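Local coordinates for protein 3-carboxy-cis,cis-muconate cycloisomerase (Pseudomonas putida, PDB 1RE5) that is a mainly helical cycloisomerase of the lyase family, built as an assembly of four chains in the manner of the fumarase/aspartase superfamily, at residues G130-T135 with Q340-A345; T174-R179 with G241-S246; K165-L170 with V436-A441; F10-M15 with L333-L338. All blocks are in the same frame, centred on the assembly; numbering follows the deposited sequence.

Contact 1. Residues G130-T135 with Q340-A345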
loop_
_atom_site.group_PDB
_atom_site.type_symbol
_atom_site.label_atom_id
_atom_site.label_comp_id
_atom_site.label_asym_id
_atom_site.label_seq_id
_atom_site.Cartn_x
_atom_site.Cartn_y
_atom_site.Cartn_z
ATOM N N GLY D 130 -28.035 -3.142 4.039
ATOM C CA GLY D 130 -29.335 -3.755 3.813
ATOM C C GLY D 130 -30.243 -2.819 3.035
ATOM O O GLY D 130 -30.948 -3.222 2.110
ATOM N N LYS D 131 -30.226 -1.547 3.406
ATOM C CA LYS D 131 -31.046 -0.568 2.713
ATOM C C LYS D 131 -30.610 -0.517 1.236
ATOM O O LYS D 131 -31.424 -0.683 0.332
ATOM C CB LYS D 131 -30.884 0.793 3.390
ATOM C CG LYS D 131 -31.710 1.916 2.795
ATOM C CD LYS D 131 -31.407 3.236 3.506
ATOM C CE LYS D 131 -29.913 3.606 3.397
ATOM N NZ LYS D 131 -29.505 4.760 4.273
ATOM N N LEU D 132 -29.318 -0.313 1.001
ATOM C CA LEU D 132 -28.776 -0.258 -0.347
ATOM C C LEU D 132 -29.072 -1.527 -1.155
ATOM O O LEU D 132 -29.427 -1.449 -2.328
ATOM C CB LEU D 132 -27.262 -0.016 -0.291
ATOM C CG LEU D 132 -26.485 0.050 -1.614
ATOM C CD1 LEU D 132 -26.930 1.241 -2.468
ATOM C CD2 LEU D 132 -25.017 0.147 -1.298
ATOM N N ALA D 133 -28.931 -2.692 -0.537
ATOM C CA ALA D 133 -29.202 -3.945 -1.230
ATOM C C ALA D 133 -30.672 -4.032 -1.638
ATOM O O ALA D 133 -30.995 -4.548 -2.711
ATOM C CB ALA D 133 -28.834 -5.123 -0.344
ATOM N N ASP D 134 -31.560 -3.531 -0.783
ATOM C CA ASP D 134 -32.989 -3.550 -1.081
ATOM C C ASP D 134 -33.284 -2.747 -2.337
ATOM O O ASP D 134 -33.835 -3.275 -3.314
ATOM C CB ASP D 134 -33.807 -2.973 0.083
ATOM C CG ASP D 134 -34.139 -4.017 1.155
ATOM O OD1 ASP D 134 -34.403 -5.189 0.796
ATOM O OD2 ASP D 134 -34.156 -3.660 2.358
ATOM N N THR D 135 -32.894 -1.473 -2.315
ATOM C CA THR D 135 -33.155 -0.603 -3.449
ATOM C C THR D 135 -32.460 -1.082 -4.710
ATOM O O THR D 135 -32.980 -0.911 -5.818
ATOM C CB THR D 135 -32.751 0.870 -3.166
ATOM O OG1 THR D 135 -31.611 1.215 -3.952
ATOM C CG2 THR D 135 -32.441 1.077 -1.709
ATOM N N GLN D 340 -23.381 7.836 -0.441
ATOM C CA GLN D 340 -23.463 8.306 -1.817
ATOM C C GLN D 340 -23.991 7.254 -2.778
ATOM O O GLN D 340 -24.710 7.582 -3.716
ATOM C CB GLN D 340 -22.092 8.769 -2.276
ATOM C CG GLN D 340 -22.150 9.932 -3.213
ATOM C CD GLN D 340 -22.848 11.122 -2.597
ATOM O OE1 GLN D 340 -22.483 11.588 -1.506
ATOM N NE2 GLN D 340 -23.860 11.628 -3.296
ATOM N N ALA D 341 -23.636 5.991 -2.550
ATOM C CA ALA D 341 -24.106 4.902 -3.409
ATOM C C ALA D 341 -25.627 4.769 -3.299
ATOM O O ALA D 341 -26.302 4.440 -4.275
ATOM C CB ALA D 341 -23.444 3.586 -3.016
ATOM N N GLN D 342 -26.158 5.023 -2.103
ATOM C CA GLN D 342 -27.594 4.941 -1.869
ATOM C C GLN D 342 -28.298 6.002 -2.708
ATOM O O GLN D 342 -29.281 5.716 -3.407
ATOM C CB GLN D 342 -27.902 5.176 -0.386
ATOM C CG GLN D 342 -29.386 5.131 -0.023
ATOM C CD GLN D 342 -30.021 3.785 -0.312
ATOM O OE1 GLN D 342 -29.526 2.747 0.131
ATOM N NE2 GLN D 342 -31.128 3.796 -1.050
ATOM N N VAL D 343 -27.793 7.230 -2.635
ATOM C CA VAL D 343 -28.383 8.320 -3.390
ATOM C C VAL D 343 -28.481 7.998 -4.871
ATOM O O VAL D 343 -29.548 8.151 -5.458
ATOM C CB VAL D 343 -27.585 9.622 -3.247
ATOM C CG1 VAL D 343 -28.081 10.649 -4.264
ATOM C CG2 VAL D 343 -27.735 10.164 -1.856
ATOM N N ILE D 344 -27.384 7.548 -5.479
ATOM C CA ILE D 344 -27.451 7.264 -6.900
ATOM C C ILE D 344 -28.226 5.999 -7.205
ATOM O O ILE D 344 -28.908 5.928 -8.209
ATOM C CB ILE D 344 -26.037 7.189 -7.604
ATOM C CG1 ILE D 344 -25.751 5.759 -8.026
ATOM C CG2 ILE D 344 -24.921 7.745 -6.719
ATOM C CD1 ILE D 344 -24.438 5.627 -8.711
ATOM N N ALA D 345 -28.151 5.003 -6.342
ATOM C CA ALA D 345 -28.873 3.768 -6.613
ATOM C C ALA D 345 -30.379 3.968 -6.715
ATOM O O ALA D 345 -31.038 3.413 -7.602
ATOM C CB ALA D 345 -28.571 2.737 -5.541
#
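L132 and Q342 lie opposite each other on two helices that run nearly parallel, their CA atoms 5.5 Å apart. The short axes of 130-135 and 340-345 approach to 9.7 Å and enclose 20°, and one turn further on T135 faces A345. These are pieces of the long helices 106-142 and 319-347, two members of the helical bundle that forms the core of this superfamily. Q342 carries the largest part of the contact. Its CG stands anti to its own backbone N (chi1 179°) and the chain then bends at chi2, which lays the carboxamide along the surface of the opposite helix. OE1 arrives 3.1 Å from L132 CA; it is also 3.2 Å from L132 N, but the angle there is too poor for a hydrogen bond. The aliphatic chain of K131 crosses the Q342 side chain at about a right angle, with CE 3.4 Å from Q342 OE1. Beside this amide, L132 sends its two methyls to different alanines: CD1 is 3.8 Å from A345 CB and CD2 is 4.2 Å from A341 CB. L247 of helix 231-257 touches both L132 and A341. The K131 ammonium pairs with D128 on its own helix. Between the segments there is neither a hydrogen bond nor a salt bridge, and cohesion rests on methyl packing and on an amide laid over backbone and methylene groups.

Contact 2. Residues T174-R179 with G241-S246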
loop_
_atom_site.group_PDB
_atom_site.type_symbol
_atom_site.label_atom_id
_atom_site.label_comp_id
_atom_site.label_asym_id
_atom_site.label_seq_id
_atom_site.Cartn_x
_atom_site.Cartn_y
_atom_site.Cartn_z
ATOM N N THR D 174 -24.465 -8.728 -0.971
ATOM C CA THR D 174 -25.012 -9.818 -0.176
ATOM C C THR D 174 -23.871 -10.590 0.503
ATOM O O THR D 174 -23.936 -10.919 1.691
ATOM C CB THR D 174 -25.823 -10.795 -1.061
ATOM O OG1 THR D 174 -26.935 -10.098 -1.641
ATOM C CG2 THR D 174 -26.335 -11.987 -0.233
ATOM N N ARG D 175 -22.826 -10.881 -0.261
ATOM C CA ARG D 175 -21.680 -11.597 0.270
ATOM C C ARG D 175 -20.998 -10.805 1.387
ATOM O O ARG D 175 -20.405 -11.388 2.294
ATOM C CB ARG D 175 -20.679 -11.876 -0.844
ATOM C CG ARG D 175 -20.874 -13.193 -1.560
ATOM C CD ARG D 175 -20.023 -13.236 -2.825
ATOM N NE ARG D 175 -20.843 -12.925 -3.988
ATOM C CZ ARG D 175 -20.477 -12.124 -4.972
ATOM N NH1 ARG D 175 -19.294 -11.539 -4.952
ATOM N NH2 ARG D 175 -21.308 -11.908 -5.974
ATOM N N HIS D 176 -21.070 -9.479 1.331
ATOM C CA HIS D 176 -20.427 -8.683 2.372
ATOM C C HIS D 176 -21.256 -8.688 3.629
ATOM O O HIS D 176 -20.708 -8.655 4.737
ATOM C CB HIS D 176 -20.200 -7.247 1.902
ATOM C CG HIS D 176 -19.274 -7.155 0.735
ATOM N ND1 HIS D 176 -19.279 -6.092 -0.146
ATOM C CD2 HIS D 176 -18.352 -8.028 0.268
ATOM C CE1 HIS D 176 -18.404 -6.318 -1.109
ATOM N NE2 HIS D 176 -17.827 -7.486 -0.881
ATOM N N ARG D 177 -22.574 -8.726 3.462
ATOM C CA ARG D 177 -23.472 -8.738 4.608
ATOM C C ARG D 177 -23.220 -10.022 5.362
ATOM O O ARG D 177 -23.186 -10.050 6.594
ATOM C CB ARG D 177 -24.914 -8.673 4.134
ATOM C CG ARG D 177 -25.192 -7.420 3.340
ATOM C CD ARG D 177 -26.621 -7.366 2.907
ATOM N NE ARG D 177 -27.528 -7.167 4.029
ATOM C CZ ARG D 177 -28.840 -7.381 3.957
ATOM N NH1 ARG D 177 -29.371 -7.806 2.813
ATOM N NH2 ARG D 177 -29.617 -7.158 5.015
ATOM N N GLN D 178 -23.013 -11.072 4.579
ATOM C CA GLN D 178 -22.732 -12.419 5.052
ATOM C C GLN D 178 -21.424 -12.406 5.839
ATOM O O GLN D 178 -21.356 -12.935 6.939
ATOM C CB GLN D 178 -22.607 -13.313 3.826
ATOM C CG GLN D 178 -22.611 -14.797 4.015
ATOM C CD GLN D 178 -22.420 -15.509 2.664
ATOM O OE1 GLN D 178 -23.123 -15.209 1.672
ATOM N NE2 GLN D 178 -21.465 -16.450 2.617
ATOM N N ARG D 179 -20.392 -11.785 5.274
ATOM C CA ARG D 179 -19.081 -11.707 5.917
ATOM C C ARG D 179 -19.146 -10.928 7.228
ATOM O O ARG D 179 -18.557 -11.335 8.239
ATOM C CB ARG D 179 -18.070 -11.057 4.965
ATOM C CG ARG D 179 -17.690 -11.932 3.763
ATOM C CD ARG D 179 -16.939 -11.139 2.687
ATOM N NE ARG D 179 -16.521 -11.994 1.581
ATOM C CZ ARG D 179 -16.703 -11.702 0.296
ATOM N NH1 ARG D 179 -17.292 -10.567 -0.055
ATOM N NH2 ARG D 179 -16.322 -12.560 -0.646
ATOM N N GLY D 241 -12.879 -2.948 3.423
ATOM C CA GLY D 241 -12.073 -2.742 2.237
ATOM C C GLY D 241 -12.794 -3.333 1.045
ATOM O O GLY D 241 -12.890 -2.698 -0.015
ATOM N N LEU D 242 -13.299 -4.552 1.219
ATOM C CA LEU D 242 -14.040 -5.243 0.171
ATOM C C LEU D 242 -15.254 -4.401 -0.255
ATOM O O LEU D 242 -15.551 -4.273 -1.450
ATOM C CB LEU D 242 -14.496 -6.607 0.694
ATOM C CG LEU D 242 -13.814 -7.923 0.271
ATOM C CD1 LEU D 242 -12.362 -7.727 -0.148
ATOM C CD2 LEU D 242 -13.927 -8.901 1.439
ATOM N N VAL D 243 -15.943 -3.813 0.720
ATOM C CA VAL D 243 -17.112 -2.983 0.429
ATOM C C VAL D 243 -16.718 -1.760 -0.390
ATOM O O VAL D 243 -17.396 -1.400 -1.353
ATOM C CB VAL D 243 -17.805 -2.505 1.717
ATOM C CG1 VAL D 243 -18.856 -1.458 1.376
ATOM C CG2 VAL D 243 -18.449 -3.683 2.429
ATOM N N ALA D 244 -15.622 -1.116 -0.009
ATOM C CA ALA D 244 -15.154 0.060 -0.735
ATOM C C ALA D 244 -14.914 -0.347 -2.179
ATOM O O ALA D 244 -15.342 0.331 -3.110
ATOM C CB ALA D 244 -13.853 0.571 -0.112
ATOM N N GLY D 245 -14.228 -1.473 -2.342
ATOM C CA GLY D 245 -13.904 -1.974 -3.663
ATOM C C GLY D 245 -15.117 -2.207 -4.538
ATOM O O GLY D 245 -15.158 -1.764 -5.689
ATOM N N SER D 246 -16.116 -2.901 -4.003
ATOM C CA SER D 246 -17.317 -3.172 -4.786
ATOM C C SER D 246 -18.051 -1.895 -5.147
ATOM O O SER D 246 -18.452 -1.728 -6.290
ATOM C CB SER D 246 -18.241 -4.127 -4.038
ATOM O OG SER D 246 -17.607 -5.385 -3.869
#
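The carbonyl oxygen of L242 accepts the helical bond from S246 N at 3.0 Å, and from the facing helix H176 CE1 approaches the same oxygen to 3.5 Å. H176 makes most of the contact from 174-179; the axes of this segment and 241-246 run antiparallel (171°) and 10.3 Å apart. With CG anti to the carbonyl carbon, chi1 -63° carries the imidazole to the other helix. S246 OG sits at the ring edge, close to its plane; V243 N lies over one face, and V243 CG2 comes to 3.6 Å from ND1. One turn along, R179 extends from CG to NE and presents a guanidinium face to L242, whose CD2 lies 3.7 Å above that plane, offset toward the rim. The charged end has its partners elsewhere: NH2 and NE form salt bridges with D231 and E235 of the second subunit, and R175 is paired with D231 and E223 of that same subunit. Between the two segments the contacts are mostly apolar or ring-edge approaches without a hydrogen bond. The buried arginine charges are probably balanced by the acids across the subunit boundary, which ties this bundle packing to assembly.

Contact 3. Residues K165-L170 with V436-A441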
loop_
_atom_site.group_PDB
_atom_site.type_symbol
_atom_site.label_atom_id
_atom_site.label_comp_id
_atom_site.label_asym_id
_atom_site.label_seq_id
_atom_site.Cartn_x
_atom_site.Cartn_y
_atom_site.Cartn_z
ATOM N N LYS D 165 -26.290 -6.034 -14.786
ATOM C CA LYS D 165 -25.198 -5.282 -14.203
ATOM C C LYS D 165 -25.489 -4.968 -12.746
ATOM O O LYS D 165 -24.679 -5.282 -11.878
ATOM C CB LYS D 165 -24.947 -3.990 -14.990
ATOM C CG LYS D 165 -24.514 -4.207 -16.452
ATOM C CD LYS D 165 -24.342 -2.886 -17.182
ATOM C CE LYS D 165 -23.058 -2.169 -16.793
ATOM N NZ LYS D 165 -21.851 -2.852 -17.320
ATOM N N LEU D 166 -26.636 -4.357 -12.461
ATOM C CA LEU D 166 -26.975 -4.036 -11.078
ATOM C C LEU D 166 -27.047 -5.286 -10.211
ATOM O O LEU D 166 -26.771 -5.234 -9.019
ATOM C CB LEU D 166 -28.311 -3.304 -11.000
ATOM C CG LEU D 166 -28.368 -1.922 -11.650
ATOM C CD1 LEU D 166 -29.757 -1.354 -11.496
ATOM C CD2 LEU D 166 -27.342 -1.000 -10.997
ATOM N N ALA D 167 -27.415 -6.416 -10.803
ATOM C CA ALA D 167 -27.507 -7.669 -10.045
ATOM C C ALA D 167 -26.135 -8.086 -9.510
ATOM O O ALA D 167 -26.022 -8.630 -8.413
ATOM C CB ALA D 167 -28.093 -8.775 -10.932
ATOM N N GLY D 168 -25.092 -7.848 -10.299
ATOM C CA GLY D 168 -23.746 -8.180 -9.855
ATOM C C GLY D 168 -23.336 -7.378 -8.624
ATOM O O GLY D 168 -22.671 -7.900 -7.736
ATOM N N VAL D 169 -23.718 -6.105 -8.568
ATOM C CA VAL D 169 -23.384 -5.295 -7.410
ATOM C C VAL D 169 -24.168 -5.856 -6.239
ATOM O O VAL D 169 -23.634 -5.988 -5.137
ATOM C CB VAL D 169 -23.732 -3.802 -7.612
ATOM C CG1 VAL D 169 -23.350 -3.010 -6.351
ATOM C CG2 VAL D 169 -22.981 -3.251 -8.824
ATOM N N LEU D 170 -25.433 -6.200 -6.481
ATOM C CA LEU D 170 -26.272 -6.792 -5.432
ATOM C C LEU D 170 -25.589 -8.051 -4.898
ATOM O O LEU D 170 -25.442 -8.216 -3.687
ATOM C CB LEU D 170 -27.662 -7.166 -5.968
ATOM C CG LEU D 170 -28.599 -7.842 -4.947
ATOM C CD1 LEU D 170 -28.813 -6.918 -3.733
ATOM C CD2 LEU D 170 -29.933 -8.188 -5.601
ATOM N N VAL D 436 -32.146 -14.507 -15.775
ATOM C CA VAL D 436 -31.914 -15.549 -14.793
ATOM C C VAL D 436 -30.962 -15.025 -13.707
ATOM O O VAL D 436 -31.228 -15.177 -12.508
ATOM C CB VAL D 436 -31.298 -16.797 -15.456
ATOM C CG1 VAL D 436 -30.932 -17.834 -14.394
ATOM C CG2 VAL D 436 -32.276 -17.378 -16.443
ATOM N N TRP D 437 -29.859 -14.408 -14.131
ATOM C CA TRP D 437 -28.882 -13.871 -13.190
ATOM C C TRP D 437 -29.567 -12.919 -12.197
ATOM O O TRP D 437 -29.371 -13.019 -10.974
ATOM C CB TRP D 437 -27.772 -13.119 -13.934
ATOM C CG TRP D 437 -26.943 -13.941 -14.901
ATOM C CD1 TRP D 437 -26.264 -13.470 -15.994
ATOM C CD2 TRP D 437 -26.678 -15.351 -14.844
ATOM N NE1 TRP D 437 -25.597 -14.493 -16.619
ATOM C CE2 TRP D 437 -25.831 -15.659 -15.940
ATOM C CE3 TRP D 437 -27.073 -16.386 -13.978
ATOM C CZ2 TRP D 437 -25.368 -16.960 -16.195
ATOM C CZ3 TRP D 437 -26.613 -17.686 -14.232
ATOM C CH2 TRP D 437 -25.770 -17.958 -15.336
ATOM N N VAL D 438 -30.363 -11.988 -12.717
ATOM C CA VAL D 438 -31.071 -11.054 -11.852
ATOM C C VAL D 438 -31.973 -11.810 -10.877
ATOM O O VAL D 438 -32.134 -11.420 -9.722
ATOM C CB VAL D 438 -31.950 -10.106 -12.663
ATOM C CG1 VAL D 438 -32.791 -9.257 -11.718
ATOM C CG2 VAL D 438 -31.082 -9.227 -13.567
ATOM N N ALA D 439 -32.561 -12.902 -11.358
ATOM C CA ALA D 439 -33.455 -13.725 -10.554
ATOM C C ALA D 439 -32.724 -14.370 -9.394
ATOM O O ALA D 439 -33.145 -14.261 -8.243
ATOM C CB ALA D 439 -34.060 -14.780 -11.417
ATOM N N ARG D 440 -31.625 -15.044 -9.708
ATOM C CA ARG D 440 -30.830 -15.718 -8.698
ATOM C C ARG D 440 -30.283 -14.752 -7.658
ATOM O O ARG D 440 -30.339 -15.018 -6.460
ATOM C CB ARG D 440 -29.674 -16.454 -9.362
ATOM C CG ARG D 440 -30.091 -17.471 -10.385
ATOM C CD ARG D 440 -28.870 -18.168 -10.917
ATOM N NE ARG D 440 -28.936 -19.609 -10.726
ATOM C CZ ARG D 440 -27.925 -20.352 -10.287
ATOM N NH1 ARG D 440 -26.759 -19.801 -9.979
ATOM N NH2 ARG D 440 -28.072 -21.664 -10.175
ATOM N N ALA D 441 -29.743 -13.629 -8.115
ATOM C CA ALA D 441 -29.185 -12.639 -7.198
ATOM C C ALA D 441 -30.239 -12.080 -6.244
ATOM O O ALA D 441 -30.000 -11.981 -5.036
ATOM C CB ALA D 441 -28.538 -11.501 -7.983
#
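L170 points its CB toward A441, and the leucine can be traced outward by its distance from that residue. CB lies 4.9 Å from A441 CB, and CG, set anti to the backbone N (chi1 178°), stays at much the same distance, 4.8 Å from the same methyl. At the tip the two branches part: CD2 bends to the facing helix, 4.3 Å from A441 CB and 3.8 Å from A441 O, whereas CD1 goes to A133 of helix 106-142. V442 and H445, further along 434-449, also touch the leucine. Smaller residues make the rest of the contact. A167 CB sits between V438 and A441, 4.0 Å from V438 CG2 and 4.0 Å from A441 CB, and the A167 and V438 CA atoms come within 5.2 Å. Such small side chains are consistent with the close axis approach of 8.8 Å at a crossing angle of 25°. In the fold, this is where the chain's last helix, 434-449, comes back to lie nearly parallel to core helix 162-187. W437 starts toward that core helix at its CB, but the indole swings away (chi1 -62°) and hands its NE1 proton to G197 O of the second subunit. Q224 of the same neighbouring subunit packs on both A167 and A441, and K165 NZ forms a salt bridge there with E314 of that subunit.

Contact 4. Residues F10-M15 with L333-L338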
loop_
_atom_site.group_PDB
_atom_site.type_symbol
_atom_site.label_atom_id
_atom_site.label_comp_id
_atom_site.label_asym_id
_atom_site.label_seq_id
_atom_site.Cartn_x
_atom_site.Cartn_y
_atom_site.Cartn_z
ATOM N N PHE D 10 -17.303 13.543 2.114
ATOM C CA PHE D 10 -16.663 12.221 2.214
ATOM C C PHE D 10 -17.120 11.285 3.361
ATOM O O PHE D 10 -16.904 10.059 3.303
ATOM C CB PHE D 10 -15.134 12.390 2.319
ATOM C CG PHE D 10 -14.484 12.985 1.091
ATOM C CD1 PHE D 10 -13.351 13.787 1.209
ATOM C CD2 PHE D 10 -14.979 12.717 -0.182
ATOM C CE1 PHE D 10 -12.722 14.310 0.084
ATOM C CE2 PHE D 10 -14.357 13.236 -1.313
ATOM C CZ PHE D 10 -13.222 14.037 -1.176
ATOM N N THR D 11 -17.739 11.845 4.397
ATOM C CA THR D 11 -18.160 11.040 5.540
ATOM C C THR D 11 -19.651 11.138 5.808
ATOM O O THR D 11 -20.267 12.157 5.518
ATOM C CB THR D 11 -17.412 11.485 6.818
ATOM O OG1 THR D 11 -16.004 11.543 6.554
ATOM C CG2 THR D 11 -17.648 10.501 7.949
ATOM N N ALA D 12 -20.232 10.066 6.339
ATOM C CA ALA D 12 -21.650 10.057 6.676
ATOM C C ALA D 12 -21.725 10.629 8.095
ATOM O O ALA D 12 -21.097 10.104 9.019
ATOM C CB ALA D 12 -22.186 8.648 6.641
ATOM N N PRO D 13 -22.498 11.715 8.285
ATOM C CA PRO D 13 -22.654 12.382 9.587
ATOM C C PRO D 13 -22.792 11.487 10.811
ATOM O O PRO D 13 -22.192 11.754 11.857
ATOM C CB PRO D 13 -23.865 13.294 9.376
ATOM C CG PRO D 13 -24.594 12.666 8.225
ATOM C CD PRO D 13 -23.472 12.244 7.317
ATOM N N ALA D 14 -23.578 10.427 10.692
ATOM C CA ALA D 14 -23.774 9.513 11.809
ATOM C C ALA D 14 -22.473 8.834 12.183
ATOM O O ALA D 14 -22.193 8.629 13.361
ATOM C CB ALA D 14 -24.803 8.477 11.445
ATOM N N MET D 15 -21.688 8.474 11.168
ATOM C CA MET D 15 -20.405 7.802 11.370
ATOM C C MET D 15 -19.375 8.756 11.994
ATOM O O MET D 15 -18.601 8.360 12.856
ATOM C CB MET D 15 -19.880 7.263 10.036
ATOM C CG MET D 15 -18.708 6.310 10.162
ATOM S SD MET D 15 -19.213 4.666 10.698
ATOM C CE MET D 15 -18.928 4.798 12.366
ATOM N N LEU D 333 -14.556 6.730 5.643
ATOM C CA LEU D 333 -14.448 6.698 4.186
ATOM C C LEU D 333 -15.529 5.813 3.583
ATOM O O LEU D 333 -16.196 6.189 2.612
ATOM C CB LEU D 333 -13.066 6.172 3.786
ATOM C CG LEU D 333 -12.071 7.078 3.040
ATOM C CD1 LEU D 333 -12.499 8.542 3.085
ATOM C CD2 LEU D 333 -10.693 6.895 3.667
ATOM N N VAL D 334 -15.700 4.633 4.162
ATOM C CA VAL D 334 -16.694 3.703 3.682
ATOM C C VAL D 334 -18.117 4.209 3.951
ATOM O O VAL D 334 -19.003 4.058 3.100
ATOM C CB VAL D 334 -16.480 2.322 4.327
ATOM C CG1 VAL D 334 -17.581 1.368 3.910
ATOM C CG2 VAL D 334 -15.120 1.767 3.904
ATOM N N SER D 335 -18.342 4.817 5.117
ATOM C CA SER D 335 -19.673 5.325 5.453
ATOM C C SER D 335 -20.077 6.381 4.434
ATOM O O SER D 335 -21.237 6.482 4.049
ATOM C CB SER D 335 -19.685 5.927 6.855
ATOM O OG SER D 335 -19.070 7.202 6.854
ATOM N N GLY D 336 -19.110 7.168 3.988
ATOM C CA GLY D 336 -19.407 8.184 2.998
ATOM C C GLY D 336 -19.737 7.569 1.652
ATOM O O GLY D 336 -20.566 8.103 0.910
ATOM N N ALA D 337 -19.093 6.447 1.321
ATOM C CA ALA D 337 -19.346 5.787 0.037
ATOM C C ALA D 337 -20.715 5.125 0.041
ATOM O O ALA D 337 -21.446 5.205 -0.937
ATOM C CB ALA D 337 -18.248 4.746 -0.278
ATOM N N LEU D 338 -21.064 4.473 1.142
ATOM C CA LEU D 338 -22.364 3.823 1.246
ATOM C C LEU D 338 -23.453 4.872 1.075
ATOM O O LEU D 338 -24.432 4.678 0.345
ATOM C CB LEU D 338 -22.506 3.152 2.609
ATOM C CG LEU D 338 -21.946 1.739 2.647
ATOM C CD1 LEU D 338 -21.811 1.309 4.078
ATOM C CD2 LEU D 338 -22.856 0.790 1.863
HETATM O O HOH W 1 -15.516 8.490 1.004
#
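S335 OG takes the backbone N-H of A12 at 3.1 Å, an almost straight bond of 163° at the hydrogen. The hydroxyl stands between its own backbone N and carbonyl carbon (chi1 76°), a setting from which it also bonds C332 O one turn earlier. One serine oxygen thus joins the backbone carbonyl of C332 in its own helix to the N-H of A12, the N-cap residue of helix 13-18. M15, in the first turn of that helix, packs around the serine: CB and CG each lie 3.5 Å from S335 CB. Its CG is anti to the backbone N (chi1 -168°), and bends at chi2 and chi3 lead the end of the chain away from S335; the side chain also touches A121 of helix 106-142. The turn joining the short helices 7-10 and 13-18 lies across the flank of the long core helix 319-347. Here the backbones themselves meet, since G336 carries no side chain: G336 CA directs a C-H at F10 O, 3.1 Å away. A water donates to F10 O at 3.1 Å and to L333 O at 2.9 Å, bridging the two carbonyls. T11 holds CG2 3.8 Å from S335 OG, while its OG1 turns back to D7 on the N-terminal side.

How the contacts relate
Contacts 1 and 4 share helix 319-347 and touch through L132 CD2 and L338 CD2, 3.9 Å apart. Contact 2 meets contact 4 where V243 CG1 lies 4.0 Å from V334 CG1, and contact 3 reaches contact 1 through L170 CD1, 3.4 Å from A133 O. Contacts 2 and 3 follow each other along helix 162-187, and both touch the second subunit; contact 1 touches no other chain. The ends of the series, contacts 3 and 4, have centres about 25 Å apart and do not meet. In sequence, contact 2 nests inside the other three. L333 of contact 4 touches R297, a residue of a 2,3-dihydroxy-1,4-dithiobutane pocket.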